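Local atomic coordinates of class B carbapenemase GOB-18 (Elizabethkingia meningoseptica, PDB entry 5K0W), a protein that probably hydrolyses beta-lactam antibiotics, carbapenems among them, as a class B3 metallo-beta-lactamase with two zinc ions in its active site. Residues K265-Y268 with F269-N273; T186-E189 with K190-Y193; Y215-I218 with Q219-Y222; D206-F209 with S210-T213; D135-M138 with G139-G142. All coordinates share one frame; numbering follows the deposited sequence.

Contact 1: residues K265-Y268 with F269-N273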
# COMPACT_ATOMS: atom_id res chain seq x y z
N LYS A 265 -10.42 -3.34 15.64
CA LYS A 265 -9.65 -4.58 15.49
C LYS A 265 -10.50 -5.75 15.01
O LYS A 265 -10.07 -6.47 14.11
CB LYS A 265 -8.93 -4.95 16.80
CG LYS A 265 -7.80 -4.02 17.17
CD LYS A 265 -6.77 -4.76 18.02
CE LYS A 265 -6.57 -4.10 19.36
NZ LYS A 265 -5.37 -4.64 20.06
N GLN A 266 -11.72 -5.94 15.56
CA GLN A 266 -12.59 -7.04 15.15
C GLN A 266 -12.99 -7.04 13.69
O GLN A 266 -13.13 -8.11 13.10
CB GLN A 266 -13.77 -7.27 16.11
CG GLN A 266 -13.37 -7.97 17.43
CD GLN A 266 -12.38 -9.11 17.26
OE1 GLN A 266 -12.64 -10.12 16.60
NE2 GLN A 266 -11.19 -8.95 17.84
N SER A 267 -13.08 -5.84 13.07
CA SER A 267 -13.37 -5.68 11.64
C SER A 267 -12.19 -6.13 10.77
O SER A 267 -12.40 -6.64 9.67
CB SER A 267 -13.73 -4.24 11.31
OG SER A 267 -14.10 -4.16 9.94
N TYR A 268 -10.94 -5.96 11.27
CA TYR A 268 -9.75 -6.42 10.56
C TYR A 268 -9.78 -7.94 10.50
O TYR A 268 -9.53 -8.50 9.44
CB TYR A 268 -8.46 -5.94 11.26
CG TYR A 268 -7.23 -6.71 10.83
CD1 TYR A 268 -6.65 -6.48 9.59
CD2 TYR A 268 -6.67 -7.69 11.65
CE1 TYR A 268 -5.52 -7.19 9.18
CE2 TYR A 268 -5.55 -8.41 11.24
CZ TYR A 268 -4.98 -8.15 10.01
OH TYR A 268 -3.88 -8.86 9.60
N PHE A 269 -10.11 -8.61 11.63
CA PHE A 269 -10.17 -10.07 11.69
C PHE A 269 -11.35 -10.66 10.93
O PHE A 269 -11.21 -11.74 10.34
CB PHE A 269 -10.08 -10.57 13.13
CG PHE A 269 -8.76 -10.22 13.78
CD1 PHE A 269 -7.58 -10.85 13.39
CD2 PHE A 269 -8.69 -9.22 14.75
CE1 PHE A 269 -6.36 -10.51 13.97
CE2 PHE A 269 -7.46 -8.87 15.33
CZ PHE A 269 -6.30 -9.52 14.93
N GLN A 270 -12.48 -9.95 10.89
CA GLN A 270 -13.67 -10.39 10.15
C GLN A 270 -13.40 -10.36 8.64
O GLN A 270 -13.67 -11.36 7.98
CB GLN A 270 -14.90 -9.55 10.52
CG GLN A 270 -15.54 -10.04 11.82
CD GLN A 270 -16.57 -9.11 12.40
OE1 GLN A 270 -16.27 -7.96 12.78
NE2 GLN A 270 -17.78 -9.62 12.56
N ASN A 271 -12.78 -9.27 8.14
CA ASN A 271 -12.41 -9.11 6.73
C ASN A 271 -11.34 -10.11 6.35
O ASN A 271 -11.41 -10.65 5.26
CB ASN A 271 -11.89 -7.69 6.44
CG ASN A 271 -12.94 -6.62 6.50
OD1 ASN A 271 -14.09 -6.82 6.07
ND2 ASN A 271 -12.57 -5.46 7.01
N LEU A 272 -10.38 -10.36 7.26
CA LEU A 272 -9.30 -11.32 7.03
C LEU A 272 -9.85 -12.73 6.89
O LEU A 272 -9.45 -13.45 5.98
CB LEU A 272 -8.28 -11.23 8.17
CG LEU A 272 -6.93 -11.89 7.98
CD1 LEU A 272 -6.17 -11.30 6.77
CD2 LEU A 272 -6.10 -11.71 9.20
N ASN A 273 -10.80 -13.11 7.76
CA ASN A 273 -11.44 -14.42 7.76
C ASN A 273 -12.32 -14.60 6.51
O ASN A 273 -12.38 -15.70 5.97
CB ASN A 273 -12.24 -14.63 9.07
CG ASN A 273 -13.07 -15.88 9.13
OD1 ASN A 273 -14.30 -15.83 9.24
ND2 ASN A 273 -12.42 -17.04 9.05
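Tyr268 meets Phe269 and Leu272 in a local, within-helix contact near the start of helix 265-284, the last helix of the chain. It combines i to i+4 backbone bonds with an aromatic pair on the side of the helix that faces the protein. Four backbone bonds cross it. Among them, Gln270 N to Gln266 O is 2.9 Å, Leu272 N to Tyr268 O is 3.0 Å and Phe269 N to Lys265 O is 3.3 Å.

The two rings form a T-shaped pair. The Tyr268 ring turns its CD2-CE2 edge to one face of Phe269, with CD2 above the centre of that face. The planes stand 75° apart, and the closest atoms are Tyr268 CE2 and Phe269 CE1 at 3.5 Å. The first torsions set this up. Tyr268 CG lies anti to the backbone N (chi1 163°), while Phe269 CG lies beside its own N (chi1 -63°). Neighbouring residues can therefore bring their rings together.

Leu272 runs alongside Tyr268 and points the same way. Its CD2 branch lies 3.8 Å from Tyr268 CZ. Tyr268 is buried, and its OH bonds to Met229 O near the C-terminal end of helix 218-230. Phe234 and Trp237 pack against the same tyrosine ring, and Leu272 also touches Met229 and Lys230. Lys265 NZ bonds to Phe234 O. This is the pattern of an amphipathic C-terminal helix packed on the outside of the alpha-beta/beta-alpha sandwich of the metallo-beta-lactamase fold.

Contact 2: residues T186-E189 with K190-Y193; sequences TKDE and KRKY
Asp188 and Tyr193 cross at about a right angle at the end of a hairpin. The carboxylate and ring planes are 77° apart. The aspartate comes to the ring at its edge, near the ring plane. Tyr193 OH gives its proton to Asp188 OD2 at 2.5 Å, from above the carboxylate plane. The other oxygen, OD1, serves the turn. Arg191 N reaches Asp188 OD1 at 2.9 Å in a nearly straight bond (173°), and Lys190 N adds a weak one. Asp188 CG lies between its backbone N and carbonyl carbon (chi1 59°), which folds the carboxylate back over the turn. OD2 has a second partner in Tyr257 OH.

Arg191 bends back so that Lys192 O lies in the guanidinium plane and accepts from both Arg191 NE and NH1. One guanidinium face lies against Tyr193 CD2. Arg191 NH1 also forms a salt bridge with Asp235. Lys187 and Lys192 run side by side on the other sheet face, their NZ atoms 4.5 Å apart. This closeness of like charges is probably unfavourable, though both residues are exposed.

Thr186 and Tyr193 make an antiparallel hydrogen-bonded pair, with Tyr193 N to Thr186 O at 2.8 Å. Together these features make the beta hairpin of strands 180-187 and 192-198, its connecting turn held by an aspartate.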
# COMPACT_ATOMS: atom_id res chain seq x y z
N THR A 186 3.67 5.21 16.69
CA THR A 186 3.60 6.67 16.54
C THR A 186 2.93 7.24 17.77
O THR A 186 2.21 6.52 18.47
CB THR A 186 2.99 7.12 15.21
OG1 THR A 186 3.19 8.54 15.11
CG2 THR A 186 1.52 6.77 15.08
N LYS A 187 3.17 8.51 18.07
CA LYS A 187 2.58 9.10 19.26
C LYS A 187 2.03 10.49 19.09
O LYS A 187 2.51 11.29 18.28
CB LYS A 187 3.56 9.02 20.45
CG LYS A 187 4.78 9.94 20.33
CD LYS A 187 6.05 9.38 20.98
CE LYS A 187 7.15 9.02 19.97
NZ LYS A 187 6.80 7.85 19.09
N ASP A 188 0.98 10.77 19.86
CA ASP A 188 0.42 12.10 19.94
C ASP A 188 0.69 12.58 21.37
O ASP A 188 1.47 11.95 22.09
CB ASP A 188 -1.06 12.17 19.49
CG ASP A 188 -2.07 11.31 20.24
OD1 ASP A 188 -1.72 10.77 21.32
OD2 ASP A 188 -3.22 11.18 19.75
N GLU A 189 0.07 13.67 21.77
CA GLU A 189 0.18 14.28 23.10
C GLU A 189 -0.38 13.36 24.20
O GLU A 189 0.14 13.35 25.31
CB GLU A 189 -0.50 15.68 23.11
CG GLU A 189 -1.68 15.85 22.15
CD GLU A 189 -1.43 15.98 20.64
OE1 GLU A 189 -0.41 16.59 20.24
OE2 GLU A 189 -2.26 15.44 19.87
N LYS A 190 -1.40 12.56 23.84
CA LYS A 190 -2.13 11.62 24.67
C LYS A 190 -1.42 10.25 24.89
O LYS A 190 -1.18 9.88 26.05
CB LYS A 190 -3.56 11.43 24.11
CG LYS A 190 -4.40 10.35 24.82
CD LYS A 190 -5.89 10.38 24.44
CE LYS A 190 -6.65 9.27 25.10
NZ LYS A 190 -7.20 8.31 24.10
N ARG A 191 -1.12 9.50 23.81
CA ARG A 191 -0.56 8.13 23.90
C ARG A 191 0.29 7.70 22.70
O ARG A 191 0.48 8.46 21.75
CB ARG A 191 -1.72 7.12 24.07
CG ARG A 191 -2.91 7.39 23.11
CD ARG A 191 -3.88 6.24 22.98
NE ARG A 191 -3.21 5.06 22.44
CZ ARG A 191 -3.78 3.88 22.29
NH1 ARG A 191 -3.07 2.86 21.83
NH2 ARG A 191 -5.06 3.70 22.59
N LYS A 192 0.77 6.44 22.74
CA LYS A 192 1.52 5.75 21.68
C LYS A 192 0.49 4.85 20.97
O LYS A 192 -0.53 4.49 21.57
CB LYS A 192 2.65 4.87 22.27
CG LYS A 192 3.85 5.67 22.78
CD LYS A 192 4.94 4.76 23.35
CE LYS A 192 5.97 5.49 24.17
NZ LYS A 192 6.95 6.23 23.32
N TYR A 193 0.73 4.52 19.69
CA TYR A 193 -0.17 3.69 18.88
C TYR A 193 0.63 2.76 18.00
O TYR A 193 1.45 3.23 17.22
CB TYR A 193 -1.03 4.55 17.92
CG TYR A 193 -1.83 5.67 18.53
CD1 TYR A 193 -1.31 6.96 18.61
CD2 TYR A 193 -3.15 5.47 18.91
CE1 TYR A 193 -2.07 8.01 19.11
CE2 TYR A 193 -3.94 6.53 19.37
CZ TYR A 193 -3.39 7.79 19.48
OH TYR A 193 -4.16 8.82 19.95

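Contact 3: residues Y215-I218 with Q219-Y222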
# COMPACT_ATOMS: atom_id res chain seq x y z
N TYR A 215 3.42 -17.64 -11.43
CA TYR A 215 3.59 -17.49 -9.99
C TYR A 215 3.48 -18.91 -9.37
O TYR A 215 2.39 -19.33 -8.95
CB TYR A 215 2.53 -16.52 -9.46
CG TYR A 215 2.66 -16.01 -8.03
CD1 TYR A 215 3.56 -16.57 -7.14
CD2 TYR A 215 1.83 -15.00 -7.56
CE1 TYR A 215 3.66 -16.12 -5.82
CE2 TYR A 215 1.93 -14.52 -6.26
CZ TYR A 215 2.83 -15.10 -5.38
OH TYR A 215 2.89 -14.65 -4.09
N PRO A 216 4.61 -19.67 -9.37
CA PRO A 216 4.57 -21.05 -8.86
C PRO A 216 4.13 -21.22 -7.41
O PRO A 216 3.39 -22.15 -7.11
CB PRO A 216 6.00 -21.55 -9.08
CG PRO A 216 6.57 -20.67 -10.10
CD PRO A 216 5.95 -19.34 -9.89
N ASN A 217 4.55 -20.29 -6.53
CA ASN A 217 4.22 -20.34 -5.09
C ASN A 217 2.99 -19.51 -4.66
O ASN A 217 2.90 -19.15 -3.50
CB ASN A 217 5.47 -19.99 -4.26
CG ASN A 217 6.67 -20.86 -4.55
OD1 ASN A 217 6.61 -21.84 -5.29
ND2 ASN A 217 7.82 -20.50 -4.01
N ILE A 218 2.04 -19.21 -5.58
CA ILE A 218 0.83 -18.39 -5.31
C ILE A 218 -0.05 -18.89 -4.15
O ILE A 218 -0.42 -18.11 -3.26
CB ILE A 218 -0.02 -18.16 -6.61
CG1 ILE A 218 -1.23 -17.23 -6.38
CG2 ILE A 218 -0.43 -19.49 -7.29
CD1 ILE A 218 -1.84 -16.64 -7.66
N GLN A 219 -0.40 -20.19 -4.20
CA GLN A 219 -1.26 -20.85 -3.24
C GLN A 219 -0.63 -20.89 -1.86
O GLN A 219 -1.27 -20.45 -0.89
CB GLN A 219 -1.61 -22.26 -3.72
CG GLN A 219 -2.82 -22.83 -3.01
CD GLN A 219 -3.00 -24.29 -3.29
OE1 GLN A 219 -3.84 -24.68 -4.12
NE2 GLN A 219 -2.23 -25.11 -2.58
N SER A 220 0.62 -21.40 -1.78
CA SER A 220 1.38 -21.48 -0.53
C SER A 220 1.64 -20.09 0.06
O SER A 220 1.56 -19.93 1.28
CB SER A 220 2.70 -22.23 -0.73
OG SER A 220 3.41 -21.83 -1.89
N ASP A 221 1.91 -19.07 -0.81
CA ASP A 221 2.16 -17.70 -0.37
C ASP A 221 1.00 -17.11 0.42
O ASP A 221 1.21 -16.79 1.58
CB ASP A 221 2.62 -16.81 -1.53
CG ASP A 221 4.13 -16.76 -1.72
OD1 ASP A 221 4.86 -17.41 -0.92
OD2 ASP A 221 4.59 -16.01 -2.61
N TYR A 222 -0.23 -17.10 -0.16
CA TYR A 222 -1.51 -16.71 0.45
C TYR A 222 -1.75 -17.49 1.77
O TYR A 222 -2.20 -16.91 2.78
CB TYR A 222 -2.69 -17.06 -0.50
CG TYR A 222 -3.05 -16.00 -1.53
CD1 TYR A 222 -3.52 -14.75 -1.15
CD2 TYR A 222 -2.94 -16.27 -2.89
CE1 TYR A 222 -3.83 -13.78 -2.09
CE2 TYR A 222 -3.24 -15.30 -3.85
CZ TYR A 222 -3.72 -14.06 -3.44
OH TYR A 222 -4.04 -13.12 -4.38
O HOH W 1 0.69 -22.52 -6.06
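Tyr215 and Asp221 meet because the tyrosine CG lies anti to its backbone N (chi1 -169°) and the aspartate chi1 is -91°. These torsions bring the phenol end to the carboxylate. Tyr215 OH donates to Asp221 OD2 at 2.6 Å, using the anti lone pair of that oxygen. The carboxylate comes in at the edge of the ring, with the two planes 69° apart. Ile218 CA lies over the centre of one ring face.

A type I turn from Tyr215 to Ile218 leads into the helix. Asn217 holds the N-cap position of helix 218-230, but its side chain makes no capping bond. Its carbonyl starts the helical bonding, with Asp221 N to Asn217 O at 2.9 Å. A water links the turn to the first turn of the helix. It donates to Pro216 O at 2.9 Å and accepts from Gln219 N at 3.2 Å.

Ile218 and Tyr222 lie side by side, with Ile218 CG1 3.8 Å from Tyr222 CE2. Tyr222 OH bonds to Ser202 O, and the side chain of Tyr222 is about 4 Å from that of the zinc ligand His175.

The carboxylate sits in the first turn of the helix, where the helix dipole would probably favour its negative charge. The phenol hydrogen bond would probably stabilise that charge further and tie the turn to the helix.

Contact 4: residues D206-F209 with S210-T213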
# COMPACT_ATOMS: atom_id res chain seq x y z
N ASP A 206 -8.79 -15.37 -11.86
CA ASP A 206 -10.07 -16.05 -12.12
C ASP A 206 -9.86 -17.57 -12.30
O ASP A 206 -10.74 -18.36 -11.96
CB ASP A 206 -10.74 -15.45 -13.38
CG ASP A 206 -10.54 -13.94 -13.57
OD1 ASP A 206 -9.39 -13.51 -13.89
OD2 ASP A 206 -11.54 -13.19 -13.44
N LYS A 207 -8.68 -17.97 -12.83
CA LYS A 207 -8.27 -19.35 -13.07
C LYS A 207 -7.65 -20.05 -11.83
O LYS A 207 -7.27 -19.38 -10.87
CB LYS A 207 -7.32 -19.42 -14.29
CG LYS A 207 -5.97 -18.73 -14.10
CD LYS A 207 -5.08 -18.87 -15.34
CE LYS A 207 -3.66 -18.46 -15.04
NZ LYS A 207 -2.71 -18.86 -16.11
N LYS A 208 -7.56 -21.40 -11.86
CA LYS A 208 -7.00 -22.27 -10.81
C LYS A 208 -5.55 -21.96 -10.55
O LYS A 208 -4.80 -21.76 -11.50
CB LYS A 208 -7.15 -23.76 -11.19
CG LYS A 208 -8.59 -24.23 -11.30
CD LYS A 208 -8.73 -25.67 -11.79
CE LYS A 208 -10.20 -26.03 -11.96
NZ LYS A 208 -10.39 -27.47 -12.24
N PHE A 209 -5.13 -21.91 -9.26
CA PHE A 209 -3.74 -21.59 -8.88
C PHE A 209 -2.68 -22.45 -9.59
O PHE A 209 -1.57 -21.98 -9.87
CB PHE A 209 -3.52 -21.59 -7.35
CG PHE A 209 -4.23 -20.51 -6.55
CD1 PHE A 209 -4.31 -19.21 -7.03
CD2 PHE A 209 -4.79 -20.80 -5.31
CE1 PHE A 209 -4.98 -18.22 -6.30
CE2 PHE A 209 -5.46 -19.80 -4.59
CZ PHE A 209 -5.54 -18.52 -5.09
N SER A 210 -3.07 -23.69 -9.92
CA SER A 210 -2.24 -24.67 -10.62
C SER A 210 -1.96 -24.21 -12.07
O SER A 210 -0.91 -24.56 -12.63
CB SER A 210 -2.91 -26.04 -10.61
OG SER A 210 -4.22 -25.97 -11.14
N GLU A 211 -2.90 -23.44 -12.67
CA GLU A 211 -2.76 -22.91 -14.01
C GLU A 211 -1.78 -21.72 -14.02
O GLU A 211 -1.16 -21.45 -15.04
CB GLU A 211 -4.12 -22.45 -14.57
CG GLU A 211 -5.18 -23.51 -14.79
CD GLU A 211 -6.50 -22.93 -15.27
OE1 GLU A 211 -7.53 -23.09 -14.57
OE2 GLU A 211 -6.50 -22.28 -16.34
N VAL A 212 -1.69 -20.98 -12.89
CA VAL A 212 -0.85 -19.78 -12.73
C VAL A 212 0.62 -20.19 -12.65
O VAL A 212 1.23 -20.15 -11.58
CB VAL A 212 -1.28 -18.87 -11.55
CG1 VAL A 212 -0.69 -17.48 -11.68
CG2 VAL A 212 -2.79 -18.79 -11.42
N THR A 213 1.18 -20.60 -13.80
CA THR A 213 2.57 -21.05 -13.94
C THR A 213 3.58 -19.88 -13.84
O THR A 213 4.77 -20.12 -13.62
CB THR A 213 2.76 -22.02 -15.13
OG1 THR A 213 2.58 -21.32 -16.36
CG2 THR A 213 1.80 -23.22 -15.08
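The extended side chain of Glu211 lies across Lys207 and Lys208. Its OE1 accepts from Lys208 N at 3.2 Å, from well above the carboxylate plane (60° out of it). The same oxygen lies 3.5 Å from Lys208 CB, and OE2 is 3.6 Å from Lys207 CB. The carboxylate thus rests on backbone and aliphatic carbon. The charged ends stay apart, with Lys207 NZ 5.1 Å from Glu211 OE2. That amine instead makes a weak bond to Glu211 O.

Lys207 CG sits between its backbone N and carbonyl carbon (chi1 66°), and the rest of the chain is extended. This lays the lysine across Glu211 and brings its CE to 3.7 Å from Val212 CG2.

The backbone beneath forms a tight turn. Glu211 N bonds to Lys208 O at 2.8 Å, and Val212 N makes weak bonds to Lys208 O and Phe209 O. Val212 is the centre of an inverse gamma turn, closed by Thr213 N to Glu211 O at 2.8 Å. All of this lies in the long loop between strand 192-198 and helix 218-230.

Further out, the buried Phe209 packs on Ile218 and Gln219 of that helix and makes a cation-pi contact with Lys282. Lys282 NZ also bonds to Lys207 O, and Val212 rests on Tyr136.

Contact 5: residues D135-M138 with G139-G142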
# COMPACT_ATOMS: atom_id res chain seq x y z
N ASP A 135 4.34 -8.83 -14.25
CA ASP A 135 3.27 -9.22 -13.33
C ASP A 135 2.50 -10.45 -13.83
O ASP A 135 2.04 -10.45 -14.97
CB ASP A 135 2.31 -8.05 -13.05
CG ASP A 135 1.41 -8.26 -11.83
OD1 ASP A 135 0.44 -9.05 -11.94
OD2 ASP A 135 1.69 -7.64 -10.77
N TYR A 136 2.37 -11.48 -12.96
CA TYR A 136 1.67 -12.75 -13.22
C TYR A 136 0.22 -12.56 -13.69
O TYR A 136 -0.36 -13.46 -14.30
CB TYR A 136 1.75 -13.66 -11.99
CG TYR A 136 0.82 -13.28 -10.86
CD1 TYR A 136 1.16 -12.28 -9.96
CD2 TYR A 136 -0.39 -13.94 -10.67
CE1 TYR A 136 0.32 -11.95 -8.90
CE2 TYR A 136 -1.26 -13.59 -9.64
CZ TYR A 136 -0.90 -12.58 -8.77
OH TYR A 136 -1.75 -12.27 -7.73
N GLU A 137 -0.35 -11.39 -13.40
CA GLU A 137 -1.70 -11.08 -13.84
C GLU A 137 -1.76 -9.78 -14.63
O GLU A 137 -2.34 -9.77 -15.72
CB GLU A 137 -2.71 -11.10 -12.66
CG GLU A 137 -4.15 -10.75 -13.00
CD GLU A 137 -4.98 -11.69 -13.85
OE1 GLU A 137 -4.47 -12.75 -14.28
OE2 GLU A 137 -6.17 -11.37 -14.08
N MET A 138 -1.14 -8.71 -14.12
CA MET A 138 -1.15 -7.38 -14.74
C MET A 138 -0.26 -7.20 -15.98
O MET A 138 -0.37 -6.18 -16.66
CB MET A 138 -0.88 -6.29 -13.67
CG MET A 138 -1.88 -6.29 -12.53
SD MET A 138 -3.58 -6.13 -13.11
CE MET A 138 -3.57 -4.43 -13.64
N GLY A 139 0.60 -8.19 -16.25
CA GLY A 139 1.52 -8.23 -17.39
C GLY A 139 0.81 -8.27 -18.73
O GLY A 139 1.32 -7.72 -19.71
N LYS A 140 -0.40 -8.89 -18.77
CA LYS A 140 -1.25 -8.96 -19.97
C LYS A 140 -1.59 -7.56 -20.54
O LYS A 140 -1.89 -7.44 -21.73
CB LYS A 140 -2.53 -9.78 -19.72
CG LYS A 140 -3.50 -9.20 -18.69
CD LYS A 140 -4.69 -10.13 -18.51
CE LYS A 140 -5.43 -9.92 -17.21
NZ LYS A 140 -6.51 -10.93 -17.01
N TYR A 141 -1.51 -6.51 -19.68
CA TYR A 141 -1.75 -5.11 -20.02
C TYR A 141 -0.46 -4.37 -20.46
O TYR A 141 -0.53 -3.18 -20.78
CB TYR A 141 -2.39 -4.37 -18.82
CG TYR A 141 -3.72 -4.94 -18.40
CD1 TYR A 141 -4.88 -4.64 -19.10
CD2 TYR A 141 -3.82 -5.78 -17.29
CE1 TYR A 141 -6.11 -5.19 -18.73
CE2 TYR A 141 -5.05 -6.33 -16.91
CZ TYR A 141 -6.19 -6.04 -17.64
OH TYR A 141 -7.41 -6.55 -17.28
N GLY A 142 0.68 -5.06 -20.45
CA GLY A 142 1.97 -4.48 -20.81
C GLY A 142 2.55 -3.58 -19.74
O GLY A 142 2.76 -4.03 -18.60
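The chain turns at Asp135 and runs into a short 3-10 segment, with Gly139 N bonded to Asp135 O at 3.0 Å and Tyr141 N to Met138 O at 3.2 Å. Gly142 follows with a positive phi.

The side chain of Asp135 holds the start of this turn. Its OD1 accepts from Glu137 N at 2.9 Å, an Asx turn, and from Met138 N at 2.7 Å. The bond from Met138 is nearly straight (171°) but comes from above the carboxylate plane. Two N-H groups thus hold OD1 in place and would restrict the rotation of the carboxylate.

Glu137 and Lys140 lie side by side and point the same way. They form a salt bridge, Lys140 NZ to Glu137 OE2 at 3.0 Å, with the amine above the carboxylate plane. Glu137 CG is anti to the backbone N and the chain bends at chi2 (69°), which swings the carboxylate back to the lysine.

Met138 and Tyr141 make an oblique Met-aromatic contact, with Met138 SD 5.1 Å from the centroid of the Tyr141 ring. Met138 CE is 3.9 Å from Tyr141 CD2.

The turn lies in the loop between helix 125-129 and strand 152-154, at the rim of the zinc site. Asp135 and Met138 both touch the zinc ligand His100. Tyr136 OH bonds to the carbonyl of His175, and its ring packs on Ile218 and Tyr222 of helix 218-230.

All five contacts are local, and they follow in series without nesting or crossing. Contact 5 comes first and closes a turn between helix 125-129 and strand 152-154. Contact 2 closes the hairpin of strands 180-187 and 192-198, on the opposite side of the chain's centre from contacts 4 and 5. Contact 4 shapes the loop that follows, and contact 3 leads that loop into helix 218-230. Contact 1 lies in the last helix. Contacts 3, 4 and 5 touch one another through Phe209 and Tyr136. Together they join two loops and the start of helix 218-230 beside the zinc site. Contacts 1 and 2 touch none of the others, though the helix of contact 1 packs on helix 218-230.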